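Local coordinates for TRAP dicarboxylate ABC transporter, substrate-binding protein (Roseobacter denitrificans, PDB 4OVQ), which binds beta-D-glucuronate in the periplasm as the solute-binding protein of a TRAP transporter, probably handing it on for uptake, at residues Asp142-Arg146 and Ile231-Cys235; Glu206-Tyr212 and Tyr224-Leu230. All blocks are in the same frame, centred on the assembly; numbering follows the deposited sequence.

Contact 1 of 2, residues Asp142-Arg146 and Ile231-Cys235; sequences DAGAR and IIPEC. With BDP (beta-D-glucopyranuronic acid), chain C.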
# COMPACT_ATOMS: atom_id res chain seq x y z
N ASP A 142 -5.40 6.15 2.35
CA ASP A 142 -5.79 4.93 3.06
C ASP A 142 -5.81 3.75 2.11
O ASP A 142 -6.29 3.86 0.97
CB ASP A 142 -7.22 5.17 3.60
CG ASP A 142 -7.61 4.24 4.74
OD1 ASP A 142 -6.98 3.19 4.97
OD2 ASP A 142 -8.58 4.60 5.45
N ALA A 143 -5.27 2.61 2.56
CA ALA A 143 -5.43 1.34 1.84
C ALA A 143 -5.85 0.25 2.81
O ALA A 143 -5.69 -0.95 2.52
CB ALA A 143 -4.15 0.93 1.11
N GLY A 144 -6.42 0.65 3.94
CA GLY A 144 -6.94 -0.29 4.90
C GLY A 144 -5.94 -1.29 5.42
O GLY A 144 -4.75 -1.05 5.45
N ALA A 145 -6.49 -2.39 5.95
CA ALA A 145 -5.68 -3.54 6.35
C ALA A 145 -5.74 -4.64 5.30
O ALA A 145 -6.79 -4.90 4.70
CB ALA A 145 -6.16 -4.09 7.67
N ARG A 146 -4.60 -5.31 5.11
CA ARG A 146 -4.47 -6.45 4.23
C ARG A 146 -4.68 -7.77 4.99
O ARG A 146 -4.14 -7.95 6.08
CB ARG A 146 -3.06 -6.45 3.59
CG ARG A 146 -2.72 -5.17 2.88
CD ARG A 146 -1.28 -5.15 2.38
NE ARG A 146 -0.99 -6.11 1.34
CZ ARG A 146 -0.93 -5.82 0.04
NH1 ARG A 146 -1.27 -4.62 -0.40
NH2 ARG A 146 -0.61 -6.76 -0.82
N ILE A 231 -0.85 -3.18 7.62
CA ILE A 231 -1.61 -1.95 7.48
C ILE A 231 -0.62 -0.92 6.93
O ILE A 231 0.17 -0.33 7.64
CB ILE A 231 -2.20 -1.52 8.84
CG1 ILE A 231 -3.12 -2.62 9.36
CG2 ILE A 231 -2.97 -0.23 8.70
CD1 ILE A 231 -3.68 -2.33 10.78
N ILE A 232 -0.64 -0.79 5.60
CA ILE A 232 0.35 -0.03 4.85
C ILE A 232 -0.33 1.18 4.20
O ILE A 232 -1.32 1.00 3.50
CB ILE A 232 0.96 -0.94 3.76
CG1 ILE A 232 1.56 -2.21 4.38
CG2 ILE A 232 1.99 -0.18 2.97
CD1 ILE A 232 2.16 -3.16 3.37
N PRO A 233 0.20 2.38 4.42
CA PRO A 233 -0.40 3.57 3.81
C PRO A 233 0.10 3.72 2.38
O PRO A 233 1.06 3.05 1.94
CB PRO A 233 0.16 4.71 4.65
CG PRO A 233 1.50 4.24 5.08
CD PRO A 233 1.32 2.76 5.32
N GLU A 234 -0.54 4.61 1.64
CA GLU A 234 -0.04 4.99 0.35
C GLU A 234 0.21 6.46 0.36
O GLU A 234 -0.15 7.17 1.30
CB GLU A 234 -1.02 4.60 -0.77
CG GLU A 234 -1.61 3.20 -0.61
CD GLU A 234 -2.03 2.58 -1.91
OE1 GLU A 234 -2.31 3.33 -2.86
OE2 GLU A 234 -2.09 1.33 -1.93
N CYS A 235 0.84 6.95 -0.70
CA CYS A 235 1.03 8.36 -0.83
C CYS A 235 0.72 8.84 -2.26
O CYS A 235 0.67 8.03 -3.19
CB CYS A 235 2.46 8.73 -0.44
SG CYS A 235 3.70 8.11 -1.63
C1 BDP C . -2.96 -2.73 -3.13
C2 BDP C . -2.23 -1.43 -3.34
C3 BDP C . -1.61 -1.50 -4.66
C4 BDP C . -0.67 -2.65 -4.74
C5 BDP C . -1.39 -3.94 -4.43
C6 BDP C . -0.47 -5.17 -4.44
O2 BDP C . -3.27 -0.39 -3.34
O3 BDP C . -0.78 -0.28 -4.75
O4 BDP C . -0.05 -2.72 -6.09
O5 BDP C . -2.05 -3.88 -3.17
O6A BDP C . 0.49 -5.21 -5.27
O1 BDP C . -3.59 -2.81 -1.88
O6B BDP C . -0.85 -6.11 -3.71
O HOH W 1 -3.78 1.78 4.83
O HOH W 2 -2.70 -1.46 3.46
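The guanidinium group of R146 meets the bound glucuronate edge-on, with C6 of the sugar in its plane. NH1 gives a hydrogen bond to the ring oxygen O5 (3.0 Å), and NH2 gives a straighter one to the carboxylate oxygen O6B (169° at the hydrogen). The R146 chain bends at chi3 (66°), which turns the group onto the sugar, and its NE keeps a salt bridge with E206. From the other segment, E234 OE2 accepts from the sugar hydroxyl O2 at 2.5 Å. The same oxygen also takes a bond from N88. A143 CB packs 3.7 Å from E234 OE2. These two segments are two of the places in the solute-binding fold where the chain passes between its two main sheets, at the ligand cleft. No direct hydrogen bond joins them. Two waters do the work instead. Water 1 accepts from A143 N and donates to G144 O and I232 O; water 2 accepts from I232 N and lies 2.9 Å from G144 O. D142 OD1 closes an Asx turn on G144 N. A145 CB touches I231 CG1 at 3.8 Å. The R146 and I232 side chains cross at an oblique angle, CD of R146 lying 4.1 Å from I232 CD1.

Contact 2 of 2, residues Glu206-Tyr212 and Tyr224-Leu230; sequences ENNWPSY and YSLSQHL. With BDP (beta-D-glucopyranuronic acid), chain C.
The wall of the glucuronate pocket formed by strand 204-207 and the start of helix 209-214 is reached here by side chains of strand 223-230, two strands along in the same sheet. Y224 lies at the centre of an aromatic cluster with W209 and Y212. Its ring stacks face to face on the six-membered ring of W209, centroids 3.9 Å apart and planes at 25°. Y212 comes to it obliquely, with Y224 CD2 over one face of the Y212 ring. CG of Y224 is anti to the backbone N (chi1 -169°), which carries the ring toward the end of strand 204-207, where OH donates to N207 O at 2.8 Å. A leucine in place of Y224 would probably leave N207 O without this donor and W209 without its stacking partner. L226 CD2 adds a contact to W209 CZ2.

At the far end, H229 NE2 donates to E206 OE2 in a fairly straight bond of 2.8 Å. The acceptor lies close to the imidazole plane, and the carboxylate is turned 45° from the ring. S227 OG is hydrogen-bonded to H229 ND1 and so helps fix the ring's rotation. The same E206 oxygen serves the sugar-binding R146, which makes E206 a second-shell group.

N207 grips the sugar twice: OD1 accepts from O1 at 2.6 Å and ND2 donates to O5 at 3.0 Å. N208 is the helix N-cap, its OD1 accepting from S211 N almost in line with the C=O bond. Its ND2 donates to A143 O.

Strand 146-150 runs between strands 204-207 and 223-230 in the sheet. Helix 248-282 packs against W209, and helix 172-180 covers H229 and L230.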
# COMPACT_ATOMS: atom_id res chain seq x y z
N GLU A 206 -2.86 -11.77 -0.46
CA GLU A 206 -3.37 -10.99 0.66
C GLU A 206 -3.56 -9.54 0.23
O GLU A 206 -2.77 -9.00 -0.56
CB GLU A 206 -2.45 -11.11 1.88
CG GLU A 206 -0.95 -11.00 1.62
CD GLU A 206 -0.45 -9.55 1.49
OE1 GLU A 206 0.20 -9.24 0.45
OE2 GLU A 206 -0.67 -8.74 2.43
N ASN A 207 -4.63 -8.91 0.72
CA ASN A 207 -4.92 -7.55 0.33
C ASN A 207 -6.12 -7.01 1.07
O ASN A 207 -6.73 -7.71 1.85
CB ASN A 207 -5.14 -7.44 -1.18
CG ASN A 207 -4.48 -6.20 -1.74
OD1 ASN A 207 -4.75 -5.10 -1.25
ND2 ASN A 207 -3.59 -6.36 -2.72
N ASN A 208 -6.42 -5.74 0.84
CA ASN A 208 -7.61 -5.13 1.43
C ASN A 208 -8.88 -5.55 0.67
O ASN A 208 -8.82 -6.16 -0.40
CB ASN A 208 -7.45 -3.61 1.44
CG ASN A 208 -7.09 -3.05 0.07
OD1 ASN A 208 -7.69 -3.38 -0.94
ND2 ASN A 208 -6.07 -2.17 0.04
N TRP A 209 -10.06 -5.23 1.22
CA TRP A 209 -11.31 -5.61 0.56
C TRP A 209 -11.46 -5.06 -0.85
O TRP A 209 -11.85 -5.79 -1.76
CB TRP A 209 -12.55 -5.21 1.36
CG TRP A 209 -12.78 -5.98 2.59
CD1 TRP A 209 -12.56 -5.55 3.86
CD2 TRP A 209 -13.32 -7.31 2.70
NE1 TRP A 209 -12.91 -6.53 4.76
CE2 TRP A 209 -13.39 -7.61 4.08
CE3 TRP A 209 -13.73 -8.27 1.77
CZ2 TRP A 209 -13.87 -8.85 4.55
CZ3 TRP A 209 -14.20 -9.50 2.25
CH2 TRP A 209 -14.26 -9.77 3.63
N PRO A 210 -11.20 -3.76 -1.06
CA PRO A 210 -11.41 -3.22 -2.41
C PRO A 210 -10.53 -3.83 -3.52
O PRO A 210 -10.96 -3.96 -4.67
CB PRO A 210 -11.16 -1.72 -2.22
CG PRO A 210 -11.45 -1.48 -0.77
CD PRO A 210 -10.92 -2.70 -0.08
N SER A 211 -9.30 -4.19 -3.19
CA SER A 211 -8.41 -4.83 -4.17
C SER A 211 -8.85 -6.27 -4.43
O SER A 211 -8.85 -6.72 -5.56
CB SER A 211 -6.97 -4.86 -3.67
OG SER A 211 -6.33 -3.60 -3.79
N TYR A 212 -9.23 -6.97 -3.37
CA TYR A 212 -9.70 -8.35 -3.48
C TYR A 212 -10.88 -8.39 -4.42
O TYR A 212 -11.00 -9.26 -5.28
CB TYR A 212 -10.11 -8.84 -2.10
CG TYR A 212 -10.72 -10.21 -1.97
CD1 TYR A 212 -10.07 -11.34 -2.46
CD2 TYR A 212 -11.93 -10.40 -1.29
CE1 TYR A 212 -10.61 -12.59 -2.29
CE2 TYR A 212 -12.49 -11.66 -1.15
CZ TYR A 212 -11.82 -12.74 -1.65
OH TYR A 212 -12.38 -13.98 -1.48
N TYR A 224 -11.76 -15.64 2.48
CA TYR A 224 -11.07 -14.43 2.93
C TYR A 224 -11.01 -14.48 4.45
O TYR A 224 -12.04 -14.60 5.14
CB TYR A 224 -11.81 -13.19 2.45
CG TYR A 224 -11.09 -11.85 2.61
CD1 TYR A 224 -11.23 -11.10 3.77
CD2 TYR A 224 -10.34 -11.31 1.56
CE1 TYR A 224 -10.61 -9.86 3.90
CE2 TYR A 224 -9.71 -10.08 1.68
CZ TYR A 224 -9.84 -9.36 2.86
OH TYR A 224 -9.24 -8.12 2.98
N SER A 225 -9.80 -14.42 4.98
CA SER A 225 -9.55 -14.58 6.41
C SER A 225 -8.93 -13.30 6.95
O SER A 225 -7.85 -12.91 6.53
CB SER A 225 -8.60 -15.76 6.67
OG SER A 225 -9.15 -17.00 6.24
N LEU A 226 -9.61 -12.69 7.93
CA LEU A 226 -9.28 -11.37 8.44
C LEU A 226 -8.09 -11.34 9.39
O LEU A 226 -8.22 -10.98 10.57
CB LEU A 226 -10.50 -10.72 9.10
CG LEU A 226 -11.59 -10.35 8.09
CD1 LEU A 226 -12.97 -10.29 8.70
CD2 LEU A 226 -11.28 -9.01 7.42
N SER A 227 -6.93 -11.68 8.85
CA SER A 227 -5.67 -11.62 9.58
C SER A 227 -5.26 -10.19 9.84
O SER A 227 -4.63 -9.90 10.84
CB SER A 227 -4.59 -12.33 8.77
OG SER A 227 -4.63 -11.88 7.42
N GLN A 228 -5.57 -9.30 8.91
CA GLN A 228 -5.19 -7.90 9.05
C GLN A 228 -3.73 -7.76 9.50
O GLN A 228 -3.41 -6.99 10.40
CB GLN A 228 -6.14 -7.22 10.04
CG GLN A 228 -7.58 -7.23 9.56
CD GLN A 228 -8.55 -6.67 10.59
OE1 GLN A 228 -8.34 -6.81 11.80
NE2 GLN A 228 -9.61 -6.03 10.11
N HIS A 229 -2.86 -8.48 8.80
CA HIS A 229 -1.45 -8.62 9.16
C HIS A 229 -0.58 -7.46 8.73
O HIS A 229 0.51 -7.27 9.28
CB HIS A 229 -0.89 -9.92 8.57
CG HIS A 229 -1.17 -10.06 7.10
ND1 HIS A 229 -2.21 -10.82 6.61
CD2 HIS A 229 -0.56 -9.52 6.02
CE1 HIS A 229 -2.23 -10.74 5.30
NE2 HIS A 229 -1.24 -9.94 4.92
N LEU A 230 -1.03 -6.69 7.73
CA LEU A 230 -0.30 -5.52 7.26
C LEU A 230 -1.28 -4.36 7.15
O LEU A 230 -2.41 -4.55 6.63
CB LEU A 230 0.34 -5.80 5.90
CG LEU A 230 1.58 -6.70 5.90
CD1 LEU A 230 1.93 -7.21 4.50
CD2 LEU A 230 2.76 -5.97 6.52
C1 BDP C . -2.96 -2.73 -3.13
C2 BDP C . -2.23 -1.43 -3.34
C3 BDP C . -1.61 -1.50 -4.66
C4 BDP C . -0.67 -2.65 -4.74
C5 BDP C . -1.39 -3.94 -4.43
C6 BDP C . -0.47 -5.17 -4.44
O2 BDP C . -3.27 -0.39 -3.34
O3 BDP C . -0.78 -0.28 -4.75
O4 BDP C . -0.05 -2.72 -6.09
O5 BDP C . -2.05 -3.88 -3.17
O6A BDP C . 0.49 -5.21 -5.27
O1 BDP C . -3.59 -2.81 -1.88
O6B BDP C . -0.85 -6.11 -3.71

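Overall arrangement
From the N terminus the chain builds strands 25-29, 58-62 and 84-88 and, after helices, 135-141. It then passes through 142-146 into strand 146-150. The two-stranded parallel sheet comes next, before 206-212. A short helical excursion follows, and contact 2 closes it when strand 223-230 returns. The chain runs straight on into 231-235, where contact 1 closes the longer loop of 84 residues. Contact 2 therefore falls within the span of contact 1. Contact 1 joins two of the crossings between the five-stranded and four-stranded sheets; contact 2 ties parts of the four-stranded sheet to a helix start. They meet where R146 N probably bonds to L230 O, and both touch the glucuronate.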